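Local atomic coordinates of protein Ta0487 (Thermoplasma acidophilum, PDB entry 3KBQ), a protein that is of unknown function but belongs to the CinA family and carries a probable molybdopterin-binding domain. Residues 12-15 against 19-22; 41-46 against 56-61; 82-87 against 147-152; 137-142 against 162-167. All blocks are in the same frame, centred on the assembly; numbering follows the deposited sequence.

Contact 1 of 4, residues 12-15 against 19-22; sequences GNEI and RTVN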
loop_
_atom_site.group_PDB
_atom_site.type_symbol
_atom_site.label_atom_id
_atom_site.label_comp_id
_atom_site.label_asym_id
_atom_site.label_seq_id
_atom_site.Cartn_x
_atom_site.Cartn_y
_atom_site.Cartn_z
ATOM N N GLY B 12 -9.633 1.105 2.556
ATOM C CA GLY B 12 -10.269 2.354 2.939
ATOM C C GLY B 12 -9.957 3.474 1.955
ATOM O O GLY B 12 -8.802 3.898 1.802
ATOM N N ASN B 13 -10.994 3.936 1.272
ATOM C CA ASN B 13 -10.884 5.063 0.353
ATOM C C ASN B 13 -10.234 6.297 0.965
ATOM O O ASN B 13 -9.533 7.023 0.270
ATOM C CB ASN B 13 -12.287 5.468 -0.160
ATOM C CG ASN B 13 -12.937 4.379 -1.013
ATOM O OD1 ASN B 13 -12.360 3.319 -1.249
ATOM N ND2 ASN B 13 -14.158 4.635 -1.459
ATOM N N GLU B 14 -10.484 6.550 2.249
ATOM C CA GLU B 14 -9.961 7.769 2.859
ATOM C C GLU B 14 -8.419 7.752 2.959
ATOM O O GLU B 14 -7.791 8.800 2.904
ATOM C CB GLU B 14 -10.618 8.052 4.230
ATOM C CG GLU B 14 -10.206 7.048 5.335
ATOM C CD GLU B 14 -10.747 5.622 5.126
ATOM O OE1 GLU B 14 -11.702 5.433 4.315
ATOM O OE2 GLU B 14 -10.182 4.690 5.761
ATOM N N ILE B 15 -7.840 6.556 3.117
ATOM C CA ILE B 15 -6.387 6.395 3.111
ATOM C C ILE B 15 -5.888 6.692 1.717
ATOM O O ILE B 15 -4.923 7.419 1.577
ATOM C CB ILE B 15 -5.912 4.960 3.559
ATOM C CG1 ILE B 15 -6.443 4.623 4.963
ATOM C CG2 ILE B 15 -4.383 4.817 3.525
ATOM C CD1 ILE B 15 -6.187 5.688 5.996
ATOM N N ARG B 19 -6.958 11.480 3.019
ATOM C CA ARG B 19 -7.723 12.224 4.041
ATOM C C ARG B 19 -7.251 11.843 5.443
ATOM O O ARG B 19 -7.298 12.653 6.371
ATOM C CB ARG B 19 -9.215 12.002 3.877
ATOM C CG ARG B 19 -9.724 12.426 2.477
ATOM C CD ARG B 19 -11.284 12.268 2.365
ATOM N NE ARG B 19 -11.994 13.226 3.227
ATOM C CZ ARG B 19 -12.562 14.371 2.808
ATOM N NH1 ARG B 19 -12.530 14.731 1.524
ATOM N NH2 ARG B 19 -13.166 15.181 3.677
ATOM N N THR B 20 -6.737 10.625 5.592
ATOM C CA THR B 20 -6.077 10.222 6.831
ATOM C C THR B 20 -4.745 9.535 6.453
ATOM O O THR B 20 -4.600 8.936 5.353
ATOM C CB THR B 20 -6.939 9.196 7.624
ATOM O OG1 THR B 20 -7.008 8.010 6.858
ATOM C CG2 THR B 20 -8.374 9.680 7.841
ATOM N N VAL B 21 -3.778 9.586 7.354
ATOM C CA VAL B 21 -2.501 8.930 7.106
ATOM C C VAL B 21 -2.577 7.439 7.527
ATOM O O VAL B 21 -3.342 7.061 8.416
ATOM C CB VAL B 21 -1.311 9.700 7.797
ATOM C CG1 VAL B 21 -1.198 9.397 9.323
ATOM C CG2 VAL B 21 -0.020 9.414 7.074
ATOM N N ASN B 22 -1.790 6.582 6.899
ATOM C CA ASN B 22 -1.876 5.166 7.233
ATOM C C ASN B 22 -1.098 4.724 8.475
ATOM O O ASN B 22 -0.100 3.993 8.373
ATOM C CB ASN B 22 -1.474 4.301 6.040
ATOM C CG ASN B 22 -2.045 2.874 6.140
ATOM O OD1 ASN B 22 -2.521 2.442 7.195
ATOM N ND2 ASN B 22 -1.959 2.139 5.055
HETATM O O HOH W 1 -3.008 8.211 3.312
#
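T20 has its OG1 tucked between its backbone N and carbonyl carbon (chi1 66°), and E14 holds its CG in the same kind of position (chi1 70°), which brings the two side chains together at an oblique angle. The E14 methylene CG ends 3.7 Å from T20 OG1. A chi1 of -57° puts I15 CG1 beside the backbone N and leaves CG2 opposite it; this CG2 branch meets N22 nearly at right angles and packs 3.9 Å from N22 CB. The other branch of I15 runs toward T20, but its modelled end is implausibly close and the detail there is doubtful.

The backbone does the polar work. The amide R19 N gives E14 O a hydrogen bond of 2.8 Å, with the donor nearly in line with the carbonyl. A second, weak bond reaches the same oxygen from T20 N at 3.4 Å, so two successive amides share one acceptor. One water donates to both I15 O and T20 O, tying the helix backbone to the returning chain.

G12 takes the N-cap position of helix 13-16. N22 caps helix 23-34 through OD1 to A25 N, while its ND2 binds T10 OG1. A sulfate, probably from the crystallisation liquor, lies about 3 Å from the nearest atom of the E14 side chain. A short helix, a turn and an N-cap asparagine thus link strand 5-11 to helix 23-34, at the first strand-to-helix connection of the probable molybdopterin-binding domain, the N-terminal part of the whole protein.

Contact 2 of 4, residues 41-46 against 56-61; sequences RGFVVM and FRVALE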
loop_
_atom_site.group_PDB
_atom_site.type_symbol
_atom_site.label_atom_id
_atom_site.label_comp_id
_atom_site.label_asym_id
_atom_site.label_seq_id
_atom_site.Cartn_x
_atom_site.Cartn_y
_atom_site.Cartn_z
ATOM N N ARG B 41 5.379 -6.716 1.189
ATOM C CA ARG B 41 4.610 -5.760 0.378
ATOM C C ARG B 41 3.494 -5.216 1.222
ATOM O O ARG B 41 2.968 -5.943 2.104
ATOM C CB ARG B 41 3.991 -6.429 -0.860
ATOM C CG ARG B 41 5.022 -6.872 -1.899
ATOM C CD ARG B 41 4.311 -7.410 -3.107
ATOM N NE ARG B 41 5.281 -7.944 -4.034
ATOM C CZ ARG B 41 4.955 -8.611 -5.139
ATOM N NH1 ARG B 41 3.666 -8.774 -5.456
ATOM N NH2 ARG B 41 5.915 -9.083 -5.934
ATOM N N GLY B 42 3.098 -3.969 0.925
ATOM C CA GLY B 42 1.935 -3.304 1.558
ATOM C C GLY B 42 0.971 -2.967 0.425
ATOM O O GLY B 42 1.398 -2.635 -0.711
ATOM N N PHE B 43 -0.321 -3.132 0.673
ATOM C CA PHE B 43 -1.339 -2.854 -0.343
ATOM C C PHE B 43 -2.349 -1.914 0.286
ATOM O O PHE B 43 -2.724 -2.083 1.459
ATOM C CB PHE B 43 -2.082 -4.140 -0.723
ATOM C CG PHE B 43 -1.195 -5.227 -1.211
ATOM C CD1 PHE B 43 -0.977 -5.380 -2.556
ATOM C CD2 PHE B 43 -0.579 -6.115 -0.290
ATOM C CE1 PHE B 43 -0.131 -6.427 -3.027
ATOM C CE2 PHE B 43 0.228 -7.126 -0.713
ATOM C CZ PHE B 43 0.470 -7.299 -2.109
ATOM N N VAL B 44 -2.772 -0.922 -0.468
ATOM C CA VAL B 44 -3.884 -0.083 -0.040
ATOM C C VAL B 44 -4.912 -0.157 -1.143
ATOM O O VAL B 44 -4.634 0.113 -2.317
ATOM C CB VAL B 44 -3.475 1.375 0.231
ATOM C CG1 VAL B 44 -4.654 2.128 0.874
ATOM C CG2 VAL B 44 -2.221 1.422 1.156
ATOM N N VAL B 45 -6.123 -0.514 -0.752
ATOM C CA VAL B 45 -7.173 -0.665 -1.714
ATOM C C VAL B 45 -8.472 0.009 -1.254
ATOM O O VAL B 45 -8.677 0.254 -0.076
ATOM C CB VAL B 45 -7.453 -2.142 -2.042
ATOM C CG1 VAL B 45 -6.209 -2.785 -2.767
ATOM C CG2 VAL B 45 -7.938 -2.934 -0.774
ATOM N N MET B 46 -9.337 0.264 -2.224
ATOM C CA MET B 46 -10.662 0.864 -2.002
ATOM C C MET B 46 -11.608 -0.133 -1.371
ATOM O O MET B 46 -11.388 -1.372 -1.439
ATOM C CB MET B 46 -11.277 1.280 -3.374
ATOM C CG MET B 46 -10.547 2.508 -4.040
ATOM S SD MET B 46 -11.254 3.065 -5.666
ATOM C CE MET B 46 -11.149 1.587 -6.508
ATOM N N PHE B 56 -5.669 -9.514 -1.387
ATOM C CA PHE B 56 -5.466 -10.744 -0.606
ATOM C C PHE B 56 -4.769 -11.802 -1.450
ATOM O O PHE B 56 -3.874 -12.468 -0.969
ATOM C CB PHE B 56 -6.800 -11.328 -0.028
ATOM C CG PHE B 56 -7.248 -10.681 1.265
ATOM C CD1 PHE B 56 -6.551 -10.894 2.458
ATOM C CD2 PHE B 56 -8.377 -9.851 1.288
ATOM C CE1 PHE B 56 -6.939 -10.284 3.625
ATOM C CE2 PHE B 56 -8.794 -9.238 2.484
ATOM C CZ PHE B 56 -8.087 -9.456 3.656
ATOM N N ARG B 57 -5.189 -11.982 -2.696
ATOM C CA ARG B 57 -4.555 -12.982 -3.552
ATOM C C ARG B 57 -3.058 -12.734 -3.818
ATOM O O ARG B 57 -2.217 -13.627 -3.670
ATOM C CB ARG B 57 -5.297 -13.087 -4.898
ATOM C CG ARG B 57 -6.741 -13.631 -4.786
ATOM C CD ARG B 57 -6.777 -14.866 -3.888
ATOM N NE ARG B 57 -5.939 -15.952 -4.405
ATOM C CZ ARG B 57 -6.429 -17.010 -5.031
ATOM N NH1 ARG B 57 -7.741 -17.079 -5.230
ATOM N NH2 ARG B 57 -5.619 -17.998 -5.459
ATOM N N VAL B 58 -2.737 -11.525 -4.231
ATOM C CA VAL B 58 -1.327 -11.160 -4.334
ATOM C C VAL B 58 -0.557 -11.304 -3.001
ATOM O O VAL B 58 0.530 -11.904 -3.001
ATOM C CB VAL B 58 -1.131 -9.788 -4.958
ATOM C CG1 VAL B 58 0.326 -9.541 -5.190
ATOM C CG2 VAL B 58 -1.828 -9.814 -6.348
ATOM N N ALA B 59 -1.121 -10.790 -1.905
ATOM C CA ALA B 59 -0.458 -10.913 -0.630
ATOM C C ALA B 59 -0.141 -12.379 -0.333
ATOM O O ALA B 59 0.985 -12.719 0.116
ATOM C CB ALA B 59 -1.310 -10.230 0.527
ATOM N N LEU B 60 -1.091 -13.254 -0.646
ATOM C CA LEU B 60 -0.945 -14.680 -0.316
ATOM C C LEU B 60 0.081 -15.345 -1.230
ATOM O O LEU B 60 0.797 -16.286 -0.814
ATOM C CB LEU B 60 -2.297 -15.387 -0.409
ATOM C CG LEU B 60 -3.276 -15.219 0.755
ATOM C CD1 LEU B 60 -4.730 -15.722 0.350
ATOM C CD2 LEU B 60 -2.799 -15.995 2.029
ATOM N N GLU B 61 0.203 -14.830 -2.452
ATOM C CA GLU B 61 1.197 -15.347 -3.390
ATOM C C GLU B 61 2.629 -15.080 -2.854
ATOM O O GLU B 61 3.519 -15.853 -3.076
ATOM C CB GLU B 61 0.997 -14.632 -4.716
ATOM C CG GLU B 61 2.016 -14.885 -5.755
ATOM C CD GLU B 61 1.672 -14.117 -7.068
ATOM O OE1 GLU B 61 0.534 -13.576 -7.227
ATOM O OE2 GLU B 61 2.570 -14.047 -7.937
#
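F43 points its ring from strand 38-45 at helix 49-62, crossing the V58 side chain at about a right angle. The ring is turned obliquely to both of its neighbours on the helix. Its far corner, CZ, sits 3.8 Å from V58 CG1, and the neighbouring meta carbon, F43 CE2, lies 3.7 Å from A59 CB. The F43 CG lies beside its backbone N (chi1 -57°), a setting that sends the ring away from the strand and over to the helix. With an alanine here the ring is gone, and V58 CG1 and A59 CB would probably face a gap between strand and helix.

R41, two residues earlier on the same face, stretches out fully from CG to NE and also crosses V58 nearly perpendicularly. The same V58 CG1 lies at the guanidinium edge, near its plane, 3.4 Å from R41 NH1. The charge itself is spent elsewhere: R41 NE makes a salt bridge to E51 of the second subunit, and W54 of that subunit takes the guanidinium in a cation-pi contact. R41, G42 and V44 also pair with an antiparallel strand of that chain.

The axes of 41-45 and 56-61 come within 9.6 Å and run antiparallel at 176°. This is the strand-helix half of a beta-alpha-beta crossover, in which helix 49-62 carries the chain from strand 38-45, the outermost within this chain, past strand 5-11 to strand 65-69.

Contact 3 of 4, residues 82-87 against 147-152; sequences EGFAKC and VIILPG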
loop_
_atom_site.group_PDB
_atom_site.type_symbol
_atom_site.label_atom_id
_atom_site.label_comp_id
_atom_site.label_asym_id
_atom_site.label_seq_id
_atom_site.Cartn_x
_atom_site.Cartn_y
_atom_site.Cartn_z
ATOM N N GLU B 82 -16.322 -10.073 2.981
ATOM C CA GLU B 82 -16.926 -10.588 1.766
ATOM C C GLU B 82 -15.901 -10.635 0.621
ATOM O O GLU B 82 -15.882 -11.581 -0.168
ATOM C CB GLU B 82 -18.137 -9.730 1.371
ATOM C CG GLU B 82 -18.954 -10.319 0.201
ATOM C CD GLU B 82 -20.209 -9.497 -0.150
ATOM O OE1 GLU B 82 -20.533 -8.483 0.534
ATOM O OE2 GLU B 82 -20.855 -9.855 -1.140
ATOM N N GLY B 83 -15.105 -9.577 0.479
ATOM C CA GLY B 83 -14.042 -9.584 -0.545
ATOM C C GLY B 83 -13.074 -10.742 -0.338
ATOM O O GLY B 83 -12.657 -11.377 -1.295
ATOM N N PHE B 84 -12.688 -10.976 0.913
ATOM C CA PHE B 84 -11.833 -12.103 1.260
ATOM C C PHE B 84 -12.477 -13.458 0.928
ATOM O O PHE B 84 -11.833 -14.281 0.303
ATOM C CB PHE B 84 -11.432 -12.112 2.730
ATOM C CG PHE B 84 -10.618 -13.315 3.105
ATOM C CD1 PHE B 84 -9.287 -13.416 2.681
ATOM C CD2 PHE B 84 -11.173 -14.358 3.839
ATOM C CE1 PHE B 84 -8.502 -14.556 3.003
ATOM C CE2 PHE B 84 -10.391 -15.514 4.167
ATOM C CZ PHE B 84 -9.054 -15.585 3.751
ATOM N N ALA B 85 -13.725 -13.673 1.340
ATOM C CA ALA B 85 -14.482 -14.909 0.981
ATOM C C ALA B 85 -14.509 -15.193 -0.516
ATOM O O ALA B 85 -14.276 -16.331 -0.958
ATOM C CB ALA B 85 -15.919 -14.815 1.467
ATOM N N LYS B 86 -14.805 -14.147 -1.284
ATOM C CA LYS B 86 -14.946 -14.262 -2.731
ATOM C C LYS B 86 -13.614 -14.667 -3.291
ATOM O O LYS B 86 -13.507 -15.535 -4.146
ATOM C CB LYS B 86 -15.355 -12.910 -3.326
ATOM C CG LYS B 86 -15.597 -12.939 -4.813
ATOM C CD LYS B 86 -15.698 -11.491 -5.361
ATOM C CE LYS B 86 -16.266 -11.528 -6.762
ATOM N NZ LYS B 86 -17.277 -10.468 -6.868
ATOM N N CYS B 87 -12.556 -14.061 -2.784
ATOM C CA CYS B 87 -11.295 -14.333 -3.408
ATOM C C CYS B 87 -10.739 -15.731 -3.073
ATOM O O CYS B 87 -9.926 -16.238 -3.820
ATOM C CB CYS B 87 -10.310 -13.226 -3.153
ATOM S SG CYS B 87 -9.371 -13.459 -1.627
ATOM N N VAL B 147 -4.201 -15.692 7.747
ATOM C CA VAL B 147 -4.711 -14.400 7.339
ATOM C C VAL B 147 -5.426 -13.848 8.567
ATOM O O VAL B 147 -6.281 -14.520 9.152
ATOM C CB VAL B 147 -5.683 -14.491 6.174
ATOM C CG1 VAL B 147 -6.172 -13.096 5.791
ATOM C CG2 VAL B 147 -5.019 -15.114 4.935
ATOM N N ILE B 148 -5.017 -12.676 9.004
ATOM C CA ILE B 148 -5.643 -11.993 10.155
ATOM C C ILE B 148 -6.354 -10.748 9.612
ATOM O O ILE B 148 -5.714 -9.883 8.987
ATOM C CB ILE B 148 -4.568 -11.537 11.169
ATOM C CG1 ILE B 148 -3.771 -12.738 11.712
ATOM C CG2 ILE B 148 -5.182 -10.742 12.318
ATOM C CD1 ILE B 148 -4.381 -13.312 12.945
ATOM N N ILE B 149 -7.658 -10.644 9.847
ATOM C CA ILE B 149 -8.463 -9.566 9.254
ATOM C C ILE B 149 -8.984 -8.739 10.432
ATOM O O ILE B 149 -9.683 -9.293 11.304
ATOM C CB ILE B 149 -9.597 -10.171 8.379
ATOM C CG1 ILE B 149 -9.003 -10.963 7.203
ATOM C CG2 ILE B 149 -10.606 -9.070 7.857
ATOM C CD1 ILE B 149 -10.096 -11.795 6.442
ATOM N N LEU B 150 -8.606 -7.453 10.473
ATOM C CA LEU B 150 -8.792 -6.596 11.657
ATOM C C LEU B 150 -9.635 -5.383 11.308
ATOM O O LEU B 150 -9.692 -5.012 10.133
ATOM C CB LEU B 150 -7.443 -6.127 12.181
ATOM C CG LEU B 150 -6.442 -7.228 12.580
ATOM C CD1 LEU B 150 -5.077 -6.654 12.986
ATOM C CD2 LEU B 150 -7.092 -8.006 13.691
ATOM N N PRO B 151 -10.317 -4.788 12.309
ATOM C CA PRO B 151 -11.031 -3.497 12.129
ATOM C C PRO B 151 -10.046 -2.401 11.830
ATOM O O PRO B 151 -8.846 -2.527 12.134
ATOM C CB PRO B 151 -11.624 -3.200 13.506
ATOM C CG PRO B 151 -11.702 -4.547 14.213
ATOM C CD PRO B 151 -10.542 -5.363 13.642
ATOM N N GLY B 152 -10.546 -1.310 11.267
ATOM C CA GLY B 152 -9.635 -0.207 10.883
ATOM C C GLY B 152 -9.495 0.802 12.021
ATOM O O GLY B 152 -8.611 1.652 12.006
#
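F84 of helix 80-87 packs on I149 and V147 of strand 145-150, a helix-on-sheet contact in the buried core of the domain. The I149 methyl CD1 stands over one face of the F84 ring, offset toward the rim, in a CH-pi contact: it is 4.0 Å from the ring centroid and 25° off the normal. Its closest ring atom is F84 CG, 3.7 Å from I149 CD1, so the methyl sits over the attached end of the ring. The I149 side chain crosses F84 obliquely to get there. V147 and F84 reach toward each other from opposite directions, and V147 meets the ring farther out, obliquely, with both methyls on one atom. F84 CE1 lies 3.9 Å from V147 CG1 and 4.0 Å from V147 CG2. The F84 CG stands opposite its backbone N (chi1 177°), and this extends the ring from the helix toward the strand.

Side chains alternate along the strand: V147 and I149 serve this layer, whereas L150 touches helix 154-163 on the other side of the sheet, the alpha-beta-alpha layering of the MoCF biosynthesis fold. The backbone of V147 and I149 bonds antiparallel strand 137-142, and that of I148 and L150 bonds strand 65-69.

A serine in place of F84 has no ring, so the I149 methyl would probably lose its CH-pi partner and a gap open beside the V147 methyls. Around the ring, F56 of helix 49-62 stacks edge-to-face on F84, and C140 and V142 of strand 137-142 also touch it.

Contact 4 of 4, residues 137-142 against 162-167; sequences GLICAV and KAMEKD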
loop_
_atom_site.group_PDB
_atom_site.type_symbol
_atom_site.label_atom_id
_atom_site.label_comp_id
_atom_site.label_asym_id
_atom_site.label_seq_id
_atom_site.Cartn_x
_atom_site.Cartn_y
_atom_site.Cartn_z
ATOM N N GLY B 137 -12.678 -9.579 14.884
ATOM C CA GLY B 137 -11.612 -9.880 13.936
ATOM C C GLY B 137 -11.806 -11.297 13.416
ATOM O O GLY B 137 -12.663 -12.044 13.910
ATOM N N LEU B 138 -11.018 -11.677 12.413
ATOM C CA LEU B 138 -11.022 -13.046 11.892
ATOM C C LEU B 138 -9.600 -13.553 11.762
ATOM O O LEU B 138 -8.722 -12.788 11.354
ATOM C CB LEU B 138 -11.721 -13.112 10.530
ATOM C CG LEU B 138 -13.205 -12.699 10.410
ATOM C CD1 LEU B 138 -13.723 -12.942 8.984
ATOM C CD2 LEU B 138 -14.055 -13.457 11.387
ATOM N N ILE B 139 -9.362 -14.819 12.120
ATOM C CA ILE B 139 -8.118 -15.507 11.771
ATOM C C ILE B 139 -8.571 -16.603 10.846
ATOM O O ILE B 139 -9.521 -17.331 11.163
ATOM C CB ILE B 139 -7.443 -16.273 12.933
ATOM C CG1 ILE B 139 -7.549 -15.515 14.240
ATOM C CG2 ILE B 139 -5.965 -16.679 12.615
ATOM C CD1 ILE B 139 -7.959 -16.440 15.434
ATOM N N CYS B 140 -7.874 -16.730 9.721
ATOM C CA CYS B 140 -8.250 -17.649 8.692
ATOM C C CYS B 140 -7.028 -18.466 8.353
ATOM O O CYS B 140 -5.867 -17.995 8.518
ATOM C CB CYS B 140 -8.727 -16.861 7.477
ATOM S SG CYS B 140 -9.896 -15.527 7.976
ATOM N N ALA B 141 -7.260 -19.689 7.903
ATOM C CA ALA B 141 -6.137 -20.474 7.346
ATOM C C ALA B 141 -6.450 -20.744 5.864
ATOM O O ALA B 141 -7.579 -21.108 5.510
ATOM C CB ALA B 141 -5.953 -21.766 8.117
ATOM N N VAL B 142 -5.476 -20.498 5.009
ATOM C CA VAL B 142 -5.586 -20.797 3.590
ATOM C C VAL B 142 -4.401 -21.724 3.316
ATOM O O VAL B 142 -3.245 -21.273 3.278
ATOM C CB VAL B 142 -5.491 -19.499 2.721
ATOM C CG1 VAL B 142 -5.725 -19.821 1.221
ATOM C CG2 VAL B 142 -6.477 -18.459 3.180
ATOM N N LYS B 162 -2.600 -7.618 19.250
ATOM C CA LYS B 162 -1.957 -8.049 20.497
ATOM C C LYS B 162 -2.532 -9.330 21.121
ATOM O O LYS B 162 -1.775 -10.183 21.556
ATOM C CB LYS B 162 -1.821 -6.879 21.489
ATOM C CG LYS B 162 -0.583 -6.038 21.111
ATOM C CD LYS B 162 -0.368 -4.745 21.892
ATOM C CE LYS B 162 -1.068 -3.575 21.222
ATOM N NZ LYS B 162 -2.469 -3.490 21.717
ATOM N N ALA B 163 -3.845 -9.488 21.111
ATOM C CA ALA B 163 -4.508 -10.725 21.536
ATOM C C ALA B 163 -4.182 -11.966 20.662
ATOM O O ALA B 163 -4.345 -13.106 21.113
ATOM C CB ALA B 163 -6.007 -10.512 21.601
ATOM N N MET B 164 -3.762 -11.728 19.415
ATOM C CA MET B 164 -3.409 -12.777 18.441
ATOM C C MET B 164 -1.916 -13.128 18.448
ATOM O O MET B 164 -1.472 -13.915 17.614
ATOM C CB MET B 164 -3.760 -12.316 17.010
ATOM C CG MET B 164 -5.249 -12.340 16.660
ATOM S SD MET B 164 -5.974 -13.927 17.191
ATOM C CE MET B 164 -5.051 -15.028 16.123
ATOM N N GLU B 165 -1.143 -12.544 19.365
ATOM C CA GLU B 165 0.320 -12.606 19.261
ATOM C C GLU B 165 0.853 -14.034 19.352
ATOM O O GLU B 165 1.884 -14.363 18.752
ATOM C CB GLU B 165 0.977 -11.729 20.313
ATOM C CG GLU B 165 2.481 -11.681 20.246
ATOM C CD GLU B 165 3.051 -10.704 21.258
ATOM O OE1 GLU B 165 2.305 -9.801 21.700
ATOM O OE2 GLU B 165 4.246 -10.833 21.619
ATOM N N LYS B 166 0.145 -14.876 20.093
ATOM C CA LYS B 166 0.515 -16.287 20.197
ATOM C C LYS B 166 0.277 -17.075 18.906
ATOM O O LYS B 166 0.961 -18.061 18.666
ATOM C CB LYS B 166 -0.146 -16.927 21.406
ATOM C CG LYS B 166 0.494 -16.440 22.692
ATOM C CD LYS B 166 -0.490 -16.421 23.855
ATOM C CE LYS B 166 0.158 -15.834 25.104
ATOM N NZ LYS B 166 -0.472 -16.386 26.341
ATOM N N ASP B 167 -0.650 -16.615 18.063
ATOM C CA ASP B 167 -0.815 -17.170 16.707
ATOM C C ASP B 167 0.273 -16.751 15.727
ATOM O O ASP B 167 0.437 -17.358 14.657
ATOM C CB ASP B 167 -2.164 -16.768 16.113
ATOM C CG ASP B 167 -3.220 -17.843 16.294
ATOM O OD1 ASP B 167 -3.260 -18.798 15.467
ATOM O OD2 ASP B 167 -4.015 -17.725 17.260
#
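M164 reaches I139 tip to tip from a break between helix 154-163 and the short helix 165-168. Taking the second segment in order, K162 comes first, in the last turn of helix 154-163, and its carbonyl accepts a bond of 3.3 Å, E165 N to K162 O, which spans the break.

M164 follows, and it carries most of the contact. Its CG lies beside the backbone N (chi1 -75°), and the chain then bends at both later torsions (chi2 -47°, chi3 -64°), curling the thioether over to the strand. The sulfur M164 SD sits 3.7 Å from I139 CD1. It is equally far, 3.7 Å, from I139 CG1, so the ethyl branch of the isoleucine lies along the sulfur. The terminal methyl CE is modelled too near that branch for its exact place to be trusted.

Next, E165 OE2 hydrogen-bonds H35 NE2. D167 closes the segment: its amide bonds back to the break, D167 N to M164 O at 2.9 Å, and its carboxylate comes to the margin of the hydrophobic patch, with OD1 4.5 Å from I139 CG2. That oxygen belongs to a salt bridge with K146, which probably helps to balance the charge beside the apolar side chains.

I139 and M164 share I128 of strand 125-128 and I148 of strand 145-150 as neighbours, while L138 and C140, the latter in a disulfide with C125, put their side chains against helix 80-87 on the other face of the sheet.

Contacts 2, 3 and 4 all reach one mixed sheet; contact 1 sits on the connection at its dimer side. Contact 1 touches contact 2 where G12 N lies 2.9 Å from V45 O, a probable hydrogen bond, and where I15 packs on V44. Contacts 2 and 3, centres about 11 Å apart, share a core on the same face: F56 CE1 packs 3.6 Å from V147 CG1, and R57 NH1 is 2.7 Å from C87 O. Contacts 3 and 4 join through neighbouring strands, V147 O to C140 N at 2.8 Å, but cover opposite faces. A sulfate, probably from the crystallisation liquor, lies beside contact 1, whose centre is about 24 Å from that of contact 4.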